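Local coordinates for protein putative metal-dependent isothiocyanate hydrolase SaxA (Pectobacterium carotovorum, PDB 6BRM) that probably hydrolyses isothiocyanates, using a pair of bound zinc ions in a metallo-beta-lactamase-type fold, at residues Trp73-Ala76 and Ala77-Val81; Pro170-Lys173 and Ser174-Phe178. One frame throughout, in Å; residues are numbered along the deposited sequence.

Contact 1: residues Trp73-Ala76 and Ala77-Val81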
ATOM      1  N   TRP B  73     -20.852   9.867   1.934  1.00 46.86           N
ATOM      2  CA  TRP B  73     -21.081  10.870   2.975  1.00 45.93           C
ATOM      3  C   TRP B  73     -21.508  12.171   2.283  1.00 48.38           C
ATOM      4  O   TRP B  73     -20.684  13.067   2.052  1.00 48.98           O
ATOM      5  CB  TRP B  73     -19.808  11.074   3.812  1.00 44.19           C
ATOM      6  CG  TRP B  73     -19.917  12.071   4.935  1.00 42.47           C
ATOM      7  CD1 TRP B  73     -19.198  13.222   5.078  1.00 41.25           C
ATOM      8  CD2 TRP B  73     -20.781  11.993   6.076  1.00 41.10           C
ATOM      9  NE1 TRP B  73     -19.563  13.868   6.232  1.00 40.89           N
ATOM     10  CE2 TRP B  73     -20.531  13.136   6.865  1.00 40.89           C
ATOM     11  CE3 TRP B  73     -21.744  11.069   6.506  1.00 41.09           C
ATOM     12  CZ2 TRP B  73     -21.209  13.381   8.066  1.00 41.22           C
ATOM     13  CZ3 TRP B  73     -22.423  11.313   7.701  1.00 41.07           C
ATOM     14  CH2 TRP B  73     -22.149  12.460   8.465  1.00 41.27           C
ATOM     15  N   ASP B  74     -22.793  12.245   1.932  1.00 51.29           N
ATOM     16  CA  ASP B  74     -23.352  13.394   1.193  1.00 53.20           C
ATOM     17  C   ASP B  74     -23.942  14.449   2.121  1.00 56.96           C
ATOM     18  O   ASP B  74     -24.063  14.224   3.328  1.00 59.24           O
ATOM     19  CB  ASP B  74     -24.392  12.941   0.146  1.00 53.00           C
ATOM     20  CG  ASP B  74     -25.607  12.232   0.750  1.00 52.07           C
ATOM     21  OD1 ASP B  74     -25.738  12.133   1.988  1.00 51.59           O
ATOM     22  OD2 ASP B  74     -26.444  11.756  -0.039  1.00 50.12           O
ATOM     23  N   GLU B  75     -24.308  15.593   1.544  1.00 63.13           N
ATOM     24  CA  GLU B  75     -24.916  16.705   2.292  1.00 64.99           C
ATOM     25  C   GLU B  75     -26.213  16.283   2.998  1.00 64.90           C
ATOM     26  O   GLU B  75     -26.459  16.701   4.126  1.00 67.94           O
ATOM     27  CB  GLU B  75     -25.175  17.908   1.365  1.00 67.69           C
ATOM     28  CG  GLU B  75     -25.446  19.236   2.075  1.00 70.87           C
ATOM     29  CD  GLU B  75     -24.202  19.874   2.691  1.00 73.50           C
ATOM     30  OE1 GLU B  75     -23.146  19.930   2.017  1.00 77.09           O
ATOM     31  OE2 GLU B  75     -24.285  20.343   3.850  1.00 69.59           O
ATOM     32  N   ALA B  76     -27.023  15.450   2.341  1.00 63.71           N
ATOM     33  CA  ALA B  76     -28.259  14.913   2.941  1.00 64.22           C
ATOM     34  C   ALA B  76     -28.013  14.161   4.254  1.00 65.07           C
ATOM     35  O   ALA B  76     -28.756  14.334   5.221  1.00 64.77           O
ATOM     36  CB  ALA B  76     -28.977  14.006   1.951  1.00 64.17           C
ATOM     37  N   ALA B  77     -26.971  13.330   4.270  1.00 66.63           N
ATOM     38  CA  ALA B  77     -26.552  12.608   5.475  1.00 66.48           C
ATOM     39  C   ALA B  77     -25.942  13.541   6.525  1.00 67.78           C
ATOM     40  O   ALA B  77     -26.146  13.342   7.724  1.00 70.03           O
ATOM     41  CB  ALA B  77     -25.565  11.506   5.115  1.00 67.10           C
ATOM     42  N   GLN B  78     -25.195  14.551   6.074  1.00 67.52           N
ATOM     43  CA  GLN B  78     -24.622  15.570   6.971  1.00 66.88           C
ATOM     44  C   GLN B  78     -25.692  16.395   7.698  1.00 67.74           C
ATOM     45  O   GLN B  78     -25.443  16.906   8.793  1.00 71.19           O
ATOM     46  CB  GLN B  78     -23.674  16.501   6.201  1.00 65.87           C
ATOM     47  CG  GLN B  78     -22.402  15.816   5.719  1.00 65.35           C
ATOM     48  CD  GLN B  78     -21.712  16.558   4.588  1.00 65.88           C
ATOM     49  OE1 GLN B  78     -21.776  17.783   4.502  1.00 69.01           O
ATOM     50  NE2 GLN B  78     -21.044  15.813   3.712  1.00 63.36           N
ATOM     51  N   GLN B  79     -26.868  16.529   7.083  1.00 68.23           N
ATOM     52  CA  GLN B  79     -28.026  17.159   7.719  1.00 68.37           C
ATOM     53  C   GLN B  79     -28.812  16.152   8.559  1.00 67.03           C
ATOM     54  O   GLN B  79     -29.094  16.406   9.732  1.00 68.16           O
ATOM     55  CB  GLN B  79     -28.951  17.772   6.661  1.00 71.66           C
ATOM     56  CG  GLN B  79     -28.312  18.864   5.810  1.00 73.30           C
ATOM     57  CD  GLN B  79     -29.198  19.308   4.659  1.00 75.01           C
ATOM     58  OE1 GLN B  79     -28.786  19.286   3.498  1.00 76.34           O
ATOM     59  NE2 GLN B  79     -30.426  19.712   4.977  1.00 75.62           N
ATOM     60  N   ALA B  80     -29.150  15.011   7.954  1.00 66.16           N
ATOM     61  CA  ALA B  80     -30.086  14.036   8.549  1.00 64.92           C
ATOM     62  C   ALA B  80     -29.558  13.273   9.773  1.00 64.08           C
ATOM     63  O   ALA B  80     -30.329  12.972  10.688  1.00 63.54           O
ATOM     64  CB  ALA B  80     -30.554  13.048   7.489  1.00 65.07           C
ATOM     65  N   VAL B  81     -28.262  12.953   9.781  1.00 62.36           N
ATOM     66  CA  VAL B  81     -27.631  12.279  10.925  1.00 60.73           C
ATOM     67  C   VAL B  81     -27.431  13.314  12.042  1.00 58.62           C
ATOM     68  O   VAL B  81     -26.877  14.389  11.784  1.00 60.29           O
ATOM     69  CB  VAL B  81     -26.278  11.630  10.532  1.00 60.85           C
ATOM     70  CG1 VAL B  81     -25.581  11.005  11.738  1.00 61.45           C
ATOM     71  CG2 VAL B  81     -26.488  10.563   9.464  1.00 59.98           C
TER
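Gln78 N donates to Asp74 O at 3.0 Å, and the next two i to i+4 bonds, Gln79 N to Glu75 O and Ala80 N to Ala76 O, continue this first helical turn. Asp74 is its N-cap: OD1 accepts from Ala77 N at 2.9 Å, met from above the carboxylate plane, 36° out of it. Leu26 N also donates to OD1, while Ala27 N and Trp32 NE1 donate to OD2, so both carboxylate oxygens of this buried side chain are satisfied.

Gln78 folds back over the Trp73 indole. Its CG stands 3.2 Å above one ring face, offset toward the rim, and approaches CE2 of Trp73 to 3.5 Å. Beyond CG the chain is extended, which carries NE2 to 3.5 Å from CD1 of Trp73, with the amide and ring planes 35° apart. NE2 also makes a weak bond to Trp73 O at 3.2 Å. Ala77 CB approaches the six-membered ring obliquely, 4.1 Å from Trp73 CZ3. Trp73 comes right after His72, the last of the zinc ligands His67, His69, Asp71 and His72, which form an HxHxDH motif of the metallo-beta-lactamase superfamily; the N-capped first turn of helix 75-80 begins just after it, in the beta-alpha-beta unit of strands 62-64 and 87-89.

Contact 2: residues Pro170-Lys173 and Ser174-Phe178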
ATOM      1  N   PRO B 170      -1.476  -4.464  -0.142  1.00 43.67           N
ATOM      2  CA  PRO B 170      -2.104  -4.288   1.179  1.00 43.94           C
ATOM      3  C   PRO B 170      -3.496  -4.923   1.316  1.00 45.02           C
ATOM      4  O   PRO B 170      -3.901  -5.288   2.428  1.00 45.10           O
ATOM      5  CB  PRO B 170      -2.186  -2.768   1.319  1.00 42.04           C
ATOM      6  CG  PRO B 170      -1.010  -2.282   0.559  1.00 42.71           C
ATOM      7  CD  PRO B 170      -0.955  -3.180  -0.647  1.00 43.47           C
ATOM      8  N   TYR B 171      -4.215  -5.040   0.199  1.00 44.28           N
ATOM      9  CA  TYR B 171      -5.465  -5.787   0.166  1.00 45.56           C
ATOM     10  C   TYR B 171      -5.215  -7.300   0.265  1.00 47.11           C
ATOM     11  O   TYR B 171      -5.914  -7.995   0.995  1.00 48.54           O
ATOM     12  CB  TYR B 171      -6.270  -5.447  -1.098  1.00 45.36           C
ATOM     13  CG  TYR B 171      -7.486  -6.313  -1.260  1.00 44.13           C
ATOM     14  CD1 TYR B 171      -8.626  -6.080  -0.499  1.00 44.66           C
ATOM     15  CD2 TYR B 171      -7.486  -7.390  -2.140  1.00 43.14           C
ATOM     16  CE1 TYR B 171      -9.745  -6.884  -0.623  1.00 44.44           C
ATOM     17  CE2 TYR B 171      -8.598  -8.202  -2.273  1.00 43.44           C
ATOM     18  CZ  TYR B 171      -9.725  -7.942  -1.511  1.00 44.06           C
ATOM     19  OH  TYR B 171     -10.841  -8.722  -1.611  1.00 43.09           O
ATOM     20  N   VAL B 172      -4.227  -7.800  -0.474  1.00 49.69           N
ATOM     21  CA  VAL B 172      -3.875  -9.231  -0.460  1.00 50.73           C
ATOM     22  C   VAL B 172      -3.373  -9.674   0.915  1.00 52.57           C
ATOM     23  O   VAL B 172      -3.795 -10.717   1.418  1.00 55.40           O
ATOM     24  CB  VAL B 172      -2.818  -9.583  -1.541  1.00 50.49           C
ATOM     25  CG1 VAL B 172      -2.404 -11.055  -1.457  1.00 50.19           C
ATOM     26  CG2 VAL B 172      -3.360  -9.264  -2.927  1.00 50.97           C
ATOM     27  N   LYS B 173      -2.477  -8.888   1.511  1.00 53.97           N
ATOM     28  CA  LYS B 173      -1.968  -9.168   2.865  1.00 56.20           C
ATOM     29  C   LYS B 173      -3.049  -9.162   3.953  1.00 55.07           C
ATOM     30  O   LYS B 173      -2.913  -9.859   4.960  1.00 56.41           O
ATOM     31  CB  LYS B 173      -0.859  -8.182   3.249  1.00 58.47           C
ATOM     32  CG  LYS B 173       0.445  -8.406   2.500  1.00 60.08           C
ATOM     33  CD  LYS B 173       1.471  -7.327   2.811  1.00 62.32           C
ATOM     34  CE  LYS B 173       2.040  -7.447   4.218  1.00 64.04           C
ATOM     35  NZ  LYS B 173       3.052  -6.388   4.493  1.00 65.10           N
ATOM     36  N   SER B 174      -4.103  -8.368   3.756  1.00 54.73           N
ATOM     37  CA  SER B 174      -5.245  -8.345   4.678  1.00 54.27           C
ATOM     38  C   SER B 174      -6.074  -9.628   4.603  1.00 53.80           C
ATOM     39  O   SER B 174      -6.544 -10.116   5.627  1.00 56.13           O
ATOM     40  CB  SER B 174      -6.128  -7.131   4.406  1.00 54.21           C
ATOM     41  OG  SER B 174      -5.381  -5.942   4.568  1.00 55.74           O
ATOM     42  N   LEU B 175      -6.255 -10.161   3.396  1.00 53.86           N
ATOM     43  CA  LEU B 175      -6.895 -11.469   3.207  1.00 53.59           C
ATOM     44  C   LEU B 175      -6.042 -12.587   3.806  1.00 54.20           C
ATOM     45  O   LEU B 175      -6.574 -13.512   4.414  1.00 57.17           O
ATOM     46  CB  LEU B 175      -7.141 -11.761   1.719  1.00 53.45           C
ATOM     47  CG  LEU B 175      -8.069 -10.846   0.909  1.00 53.14           C
ATOM     48  CD1 LEU B 175      -8.058 -11.259  -0.557  1.00 51.54           C
ATOM     49  CD2 LEU B 175      -9.490 -10.858   1.454  1.00 52.82           C
ATOM     50  N   GLN B 176      -4.723 -12.499   3.626  1.00 54.05           N
ATOM     51  CA  GLN B 176      -3.791 -13.496   4.172  1.00 52.87           C
ATOM     52  C   GLN B 176      -3.696 -13.437   5.698  1.00 50.59           C
ATOM     53  O   GLN B 176      -3.650 -14.481   6.351  1.00 53.64           O
ATOM     54  CB  GLN B 176      -2.397 -13.340   3.555  1.00 53.72           C
ATOM     55  CG  GLN B 176      -2.331 -13.736   2.085  1.00 54.61           C
ATOM     56  CD  GLN B 176      -0.973 -13.480   1.452  1.00 55.41           C
ATOM     57  OE1 GLN B 176      -0.023 -13.072   2.123  1.00 57.52           O
ATOM     58  NE2 GLN B 176      -0.875 -13.726   0.150  1.00 54.63           N
ATOM     59  N   ARG B 177      -3.675 -12.232   6.259  1.00 46.78           N
ATOM     60  CA  ARG B 177      -3.593 -12.060   7.712  1.00 45.20           C
ATOM     61  C   ARG B 177      -4.897 -12.463   8.403  1.00 45.98           C
ATOM     62  O   ARG B 177      -4.934 -13.470   9.112  1.00 48.05           O
ATOM     63  CB  ARG B 177      -3.215 -10.616   8.076  1.00 42.60           C
ATOM     64  CG  ARG B 177      -3.115 -10.340   9.570  1.00 41.04           C
ATOM     65  CD  ARG B 177      -2.812  -8.876   9.846  1.00 40.97           C
ATOM     66  NE  ARG B 177      -2.917  -8.546  11.266  1.00 40.22           N
ATOM     67  CZ  ARG B 177      -2.720  -7.336  11.787  1.00 40.44           C
ATOM     68  NH1 ARG B 177      -2.398  -6.302  11.012  1.00 40.75           N
ATOM     69  NH2 ARG B 177      -2.845  -7.154  13.102  1.00 40.62           N
ATOM     70  N   PHE B 178      -5.958 -11.682   8.189  1.00 45.70           N
ATOM     71  CA  PHE B 178      -7.207 -11.832   8.953  1.00 46.08           C
ATOM     72  C   PHE B 178      -8.082 -13.005   8.494  1.00 46.79           C
ATOM     73  O   PHE B 178      -8.917 -13.476   9.270  1.00 44.69           O
ATOM     74  CB  PHE B 178      -8.019 -10.533   8.929  1.00 45.71           C
ATOM     75  CG  PHE B 178      -7.268  -9.340   9.450  1.00 44.63           C
ATOM     76  CD1 PHE B 178      -7.063  -9.175  10.813  1.00 44.24           C
ATOM     77  CD2 PHE B 178      -6.757  -8.384   8.578  1.00 44.22           C
ATOM     78  CE1 PHE B 178      -6.365  -8.079  11.298  1.00 44.54           C
ATOM     79  CE2 PHE B 178      -6.061  -7.284   9.056  1.00 44.16           C
ATOM     80  CZ  PHE B 178      -5.863  -7.131  10.419  1.00 44.50           C
TER
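Leu175 packs on one face of the Tyr171 ring, one helical turn away: its CG stands 4.1 Å above the plane, offset toward the rim, and its CD1 comes to 3.5 Å from CE2 of Tyr171. Tyr171 CG lies anti to the backbone N (chi1 173°), beside the carbonyl carbon, which sends the ring forward to Leu175. At the far end, the guanidinium of Arg177 has Phe178 CZ 3.3 Å above one face, and Arg177 CD lies over a face of the Phe178 ring; NH2 of Arg177 forms a salt bridge with Glu112.

Helix 169-178 is the crossover of a beta-alpha-beta unit between strands 159-163 and 182-186: Tyr171 and Leu175 both touch Val183 of strand 182-186, while Tyr171 meets Ala162, and Ser174 and Leu175 meet Tyr160, on strand 159-163.

Ser174 OG donates to Pro170 O at 2.7 Å, nearly along the C=O axis (166°), an intrahelical bond that satisfies this buried hydroxyl. The backbone N of Ser174 reaches the same oxygen only weakly, at 3.4 Å. Val172 and Gln176 run side by side, CG1 of Val172 3.5 Å from NE2 of Gln176, and Val172 also packs against Tyr134 of the second subunit.

Followed from the N terminus, the chain completes contact 1 long before contact 2 begins; the two are in series, neither nested nor crossed. Each spans one uninterrupted run of residues, so each closes helical turns and no long loop. Contact 1 belongs to the unit of strand 62-64, helix 75-80 and strand 87-89 in one seven-stranded mixed sheet. Contact 2 belongs to strand 159-163, helix 169-178 and strand 182-186 in the other, where the zinc ligand Asp164 follows the first strand. In both units the flanking strands are parallel neighbours. The contact centres are 32 Å apart, on opposite sides of the chain's centre, and their nearest atoms are about 20 Å apart.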